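Endo-1,4-beta-xylanase (PDB 3KST) probably hydrolyses O-glycosidic bonds of plant polysaccharides such as xylan, as a calcium-binding member of glycoside hydrolase family 43. Local coordinates at residues Y28-N33 / T109-P114; F285-S288 / V292-I295. All blocks are in the same frame, centred on the assembly; numbering follows the deposited sequence.

Contact 1: Y28-N33 / T109-P114; sequences YVMFYN and TTPEGP
M30 and Y32, two residues apart on strand 27-32 and directed to the same side of it, meet the ring of P111, which lies in the loop after strand 102-108. The contact between the two segments is wholly apolar. M30, a selenomethionine, reaches across with its terminal methyl: CE lies 3.7 Å from CB of P111. Its chain runs straight out from the strand, with CG anti to the backbone N (chi1 174°) and SE anti to CA, and bends at chi3 (64°), which brings CE against the proline ring. Y32 touches the neighbouring corner of the same ring, its CD2 lying 4.1 Å from P111 CG. Both side chains run at about a right angle to the proline, and CG of P111 approaches the tyrosine ring obliquely.

The polar bonds lie within the loop or lead elsewhere. The hydroxyl of T110 donates to OE2 of E112 (OG1 to OE2, 2.7 Å), meeting the oxygen from above the carboxylate plane, 72° out of it, and so bridges the proline from the residue before to the residue after. The carbonyl O of P111 is hydrogen-bonded to the hydroxyl of Y39, on the adjoining strand 35-41. F93 of strand 92-99 touches M30 and P111 and meets the ring of Y32 edge-to-face, joining all three in one apolar cluster.

With no hydrogen bond between the segments and only 102 Å² buried, the chemistry implies a small van der Waals contact of a loop proline against strand 27-32, beside strands 35-41 and 92-99.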
loop_
_atom_site.group_PDB
_atom_site.type_symbol
_atom_site.label_atom_id
_atom_site.label_comp_id
_atom_site.label_asym_id
_atom_site.label_seq_id
_atom_site.Cartn_x
_atom_site.Cartn_y
_atom_site.Cartn_z
ATOM N N TYR A 28 0.657 -0.993 -4.891
ATOM C CA TYR A 28 0.141 0.370 -4.918
ATOM C C TYR A 28 0.061 0.868 -6.366
ATOM O O TYR A 28 1.032 0.716 -7.104
ATOM C CB TYR A 28 1.066 1.318 -4.133
ATOM C CG TYR A 28 0.479 2.692 -4.026
ATOM C CD1 TYR A 28 -0.375 3.021 -2.975
ATOM C CD2 TYR A 28 0.712 3.659 -5.032
ATOM C CE1 TYR A 28 -0.974 4.320 -2.899
ATOM C CE2 TYR A 28 0.135 4.948 -4.954
ATOM C CZ TYR A 28 -0.699 5.266 -3.912
ATOM O OH TYR A 28 -1.266 6.512 -3.871
ATOM N N VAL A 29 -1.040 1.532 -6.719
ATOM C CA VAL A 29 -1.267 2.137 -8.033
ATOM C C VAL A 29 -1.446 3.668 -7.934
ATOM O O VAL A 29 -2.287 4.167 -7.165
ATOM C CB VAL A 29 -2.480 1.461 -8.763
ATOM C CG1 VAL A 29 -3.053 2.330 -9.903
ATOM C CG2 VAL A 29 -2.054 0.091 -9.286
HETATM N N MSE A 30 -0.654 4.394 -8.728
HETATM C CA MSE A 30 -0.804 5.834 -8.912
HETATM C C MSE A 30 -1.373 6.041 -10.308
HETATM O O MSE A 30 -0.832 5.494 -11.292
HETATM C CB MSE A 30 0.531 6.579 -8.830
HETATM C CG MSE A 30 0.385 8.084 -9.167
HETATM SE SE MSE A 30 2.039 9.005 -9.045
HETATM C CE MSE A 30 3.015 8.115 -10.440
ATOM N N PHE A 31 -2.445 6.834 -10.392
ATOM C CA PHE A 31 -3.014 7.246 -11.680
ATOM C C PHE A 31 -2.460 8.656 -11.923
ATOM O O PHE A 31 -2.796 9.592 -11.177
ATOM C CB PHE A 31 -4.534 7.240 -11.649
ATOM C CG PHE A 31 -5.165 7.628 -12.957
ATOM C CD1 PHE A 31 -4.897 6.894 -14.115
ATOM C CD2 PHE A 31 -6.022 8.733 -13.043
ATOM C CE1 PHE A 31 -5.466 7.246 -15.339
ATOM C CE2 PHE A 31 -6.613 9.092 -14.263
ATOM C CZ PHE A 31 -6.342 8.342 -15.414
ATOM N N TYR A 32 -1.567 8.766 -12.900
ATOM C CA TYR A 32 -0.904 10.024 -13.259
ATOM C C TYR A 32 -0.913 10.193 -14.763
ATOM O O TYR A 32 -0.602 9.243 -15.475
ATOM C CB TYR A 32 0.544 10.050 -12.758
ATOM C CG TYR A 32 1.163 11.415 -12.951
ATOM C CD1 TYR A 32 0.879 12.442 -12.056
ATOM C CD2 TYR A 32 1.983 11.699 -14.053
ATOM C CE1 TYR A 32 1.419 13.730 -12.222
ATOM C CE2 TYR A 32 2.528 12.992 -14.241
ATOM C CZ TYR A 32 2.228 14.001 -13.321
ATOM O OH TYR A 32 2.749 15.265 -13.458
ATOM N N ASN A 33 -1.253 11.397 -15.224
ATOM C CA ASN A 33 -1.317 11.765 -16.660
ATOM C C ASN A 33 -1.902 10.666 -17.581
ATOM O O ASN A 33 -1.238 10.165 -18.514
ATOM C CB ASN A 33 0.059 12.232 -17.149
ATOM C CG ASN A 33 -0.025 13.014 -18.451
ATOM O OD1 ASN A 33 0.335 12.509 -19.510
ATOM N ND2 ASN A 33 -0.573 14.217 -18.383
ATOM N N THR A 109 11.872 12.929 -10.503
ATOM C CA THR A 109 11.176 13.903 -11.342
ATOM C C THR A 109 10.146 13.216 -12.262
ATOM O O THR A 109 9.325 13.902 -12.841
ATOM C CB THR A 109 12.146 14.750 -12.174
ATOM O OG1 THR A 109 12.804 13.941 -13.145
ATOM C CG2 THR A 109 13.174 15.454 -11.264
ATOM N N THR A 110 10.210 11.887 -12.411
ATOM C CA THR A 110 9.276 11.144 -13.257
ATOM C C THR A 110 8.601 9.984 -12.496
ATOM O O THR A 110 9.113 9.553 -11.441
ATOM C CB THR A 110 9.984 10.623 -14.492
ATOM O OG1 THR A 110 11.026 9.703 -14.114
ATOM C CG2 THR A 110 10.551 11.805 -15.311
ATOM N N PRO A 111 7.447 9.492 -13.001
ATOM C CA PRO A 111 6.785 8.351 -12.336
ATOM C C PRO A 111 7.617 7.052 -12.262
ATOM O O PRO A 111 7.555 6.331 -11.270
ATOM C CB PRO A 111 5.532 8.110 -13.211
ATOM C CG PRO A 111 5.346 9.317 -13.972
ATOM C CD PRO A 111 6.661 9.959 -14.163
ATOM N N GLU A 112 8.388 6.783 -13.310
ATOM C CA GLU A 112 9.172 5.550 -13.446
ATOM C C GLU A 112 10.511 5.541 -12.733
ATOM O O GLU A 112 11.118 4.482 -12.608
ATOM C CB GLU A 112 9.353 5.171 -14.928
ATOM C CG GLU A 112 10.301 6.003 -15.799
ATOM C CD GLU A 112 9.858 7.449 -16.084
ATOM O OE1 GLU A 112 8.626 7.768 -15.986
ATOM O OE2 GLU A 112 10.766 8.254 -16.420
ATOM N N GLY A 113 10.989 6.711 -12.306
ATOM C CA GLY A 113 12.263 6.833 -11.617
ATOM C C GLY A 113 13.361 7.372 -12.529
ATOM O O GLY A 113 13.075 7.793 -13.661
ATOM N N PRO A 114 14.633 7.312 -12.078
ATOM C CA PRO A 114 15.089 6.728 -10.827
ATOM C C PRO A 114 14.728 7.508 -9.563
ATOM O O PRO A 114 14.988 8.714 -9.494
ATOM C CB PRO A 114 16.605 6.676 -11.003
ATOM C CG PRO A 114 16.921 7.844 -11.869
ATOM C CD PRO A 114 15.736 8.014 -12.778
#

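Contact 2: F285-S288 / V292-I295; sequences FAIS and VVTI
F285 turns the edge of its ring to I295 and meets V293 obliquely, so one aromatic ring spans two residues of the opposing strand. CD1 of F285 lies 3.8 Å from CG1 of I295, which sits in the ring plane; CE1 comes as near as 3.3 Å to CG1 of V293, a tight contact. With CG anti to the backbone N (chi1 -176°) the ring is carried beside its own carbonyl carbon, where it meets V293 and I295. I287 and V293, a non-hydrogen-bonded pair, lie side by side and point the same way, with I287 CG1 4.0 Å from V293 CG2. These four side chains share one face of the sheet, covered in part by I204 and Y202 of strand 200-207 and by L237.

A286 and T294, both exposed, point to the other face. Their backbones form the hydrogen-bonded pair: A286 N donates to T294 O (3.1 Å), and T294 N to A286 O (2.9 Å). At the turn, S288 is bound to V292 twice: its N donates almost straight to V292 O (3.0 Å, 175° at the hydrogen), and its OG accepts from V292 N (3.0 Å).

Together the strands, running at 169° to each other, make an antiparallel beta hairpin within a larger mixed sheet, closed by a serine at its turn and forming part of the five-bladed beta-propeller fold of family 43.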
loop_
_atom_site.group_PDB
_atom_site.type_symbol
_atom_site.label_atom_id
_atom_site.label_comp_id
_atom_site.label_asym_id
_atom_site.label_seq_id
_atom_site.Cartn_x
_atom_site.Cartn_y
_atom_site.Cartn_z
ATOM N N PHE A 285 -13.959 -0.941 -5.892
ATOM C CA PHE A 285 -13.888 -0.268 -4.600
ATOM C C PHE A 285 -14.865 0.890 -4.549
ATOM O O PHE A 285 -14.955 1.657 -5.497
ATOM C CB PHE A 285 -12.494 0.322 -4.395
ATOM C CG PHE A 285 -12.301 0.943 -3.051
ATOM C CD1 PHE A 285 -12.123 0.143 -1.944
ATOM C CD2 PHE A 285 -12.338 2.325 -2.888
ATOM C CE1 PHE A 285 -11.943 0.714 -0.676
ATOM C CE2 PHE A 285 -12.156 2.908 -1.648
ATOM C CZ PHE A 285 -11.984 2.092 -0.525
ATOM N N ALA A 286 -15.543 1.058 -3.423
ATOM C CA ALA A 286 -16.422 2.226 -3.272
ATOM C C ALA A 286 -16.761 2.518 -1.831
ATOM O O ALA A 286 -16.700 1.635 -0.990
ATOM C CB ALA A 286 -17.701 2.071 -4.097
ATOM N N ILE A 287 -17.066 3.795 -1.582
ATOM C CA ILE A 287 -17.548 4.284 -0.283
ATOM C C ILE A 287 -18.930 4.854 -0.602
ATOM O O ILE A 287 -19.044 5.789 -1.371
ATOM C CB ILE A 287 -16.633 5.352 0.296
ATOM C CG1 ILE A 287 -15.191 4.845 0.334
ATOM C CG2 ILE A 287 -17.113 5.761 1.707
ATOM C CD1 ILE A 287 -14.210 5.866 0.860
ATOM N N SER A 288 -19.968 4.250 -0.031
ATOM C CA SER A 288 -21.366 4.648 -0.269
ATOM C C SER A 288 -21.715 6.010 0.330
ATOM O O SER A 288 -20.913 6.602 1.065
ATOM C CB SER A 288 -22.332 3.604 0.310
ATOM O OG SER A 288 -22.329 3.605 1.735
ATOM N N VAL A 292 -20.224 3.508 3.939
ATOM C CA VAL A 292 -19.838 2.095 4.060
ATOM C C VAL A 292 -18.931 1.734 2.889
ATOM O O VAL A 292 -19.298 1.971 1.736
ATOM C CB VAL A 292 -21.035 1.136 4.048
ATOM C CG1 VAL A 292 -20.543 -0.334 4.243
ATOM C CG2 VAL A 292 -22.023 1.504 5.133
ATOM N N VAL A 293 -17.782 1.132 3.190
ATOM C CA VAL A 293 -16.799 0.753 2.160
ATOM C C VAL A 293 -17.084 -0.667 1.648
ATOM O O VAL A 293 -17.500 -1.534 2.430
ATOM C CB VAL A 293 -15.345 0.834 2.713
ATOM C CG1 VAL A 293 -14.304 0.593 1.617
ATOM C CG2 VAL A 293 -15.084 2.185 3.354
ATOM N N THR A 294 -16.877 -0.893 0.345
ATOM C CA THR A 294 -17.018 -2.218 -0.279
ATOM C C THR A 294 -15.852 -2.485 -1.217
ATOM O O THR A 294 -15.331 -1.568 -1.874
ATOM C CB THR A 294 -18.343 -2.436 -1.117
ATOM O OG1 THR A 294 -18.379 -1.556 -2.248
ATOM C CG2 THR A 294 -19.551 -2.225 -0.257
ATOM N N ILE A 295 -15.393 -3.725 -1.190
ATOM C CA ILE A 295 -14.412 -4.245 -2.128
ATOM C C ILE A 295 -15.211 -5.407 -2.722
ATOM O O ILE A 295 -15.665 -6.292 -1.974
ATOM C CB ILE A 295 -13.125 -4.721 -1.454
ATOM C CG1 ILE A 295 -12.331 -3.538 -0.914
ATOM C CG2 ILE A 295 -12.243 -5.503 -2.457
ATOM C CD1 ILE A 295 -11.159 -3.999 -0.007
#

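Contact 1 comes wholly before contact 2 in the sequence. Their centres lie 25 Å apart, and they do not meet: their nearest atoms are about 11 Å apart. Both reach the same mixed sheet, contact 1 through strand 27-32 and contact 2 through the hairpin 279-287/293-305. Strand 293-305 also pairs with strand 17-19, antiparallel, and with strand 60-69, in parallel; these pairings link the two ends of the chain, which may help to close the propeller ring. The bound calcium is about 12 Å from the M30 side chain and 13 Å from that of I295. Both contacts are therefore structural packing at a distance from the metal.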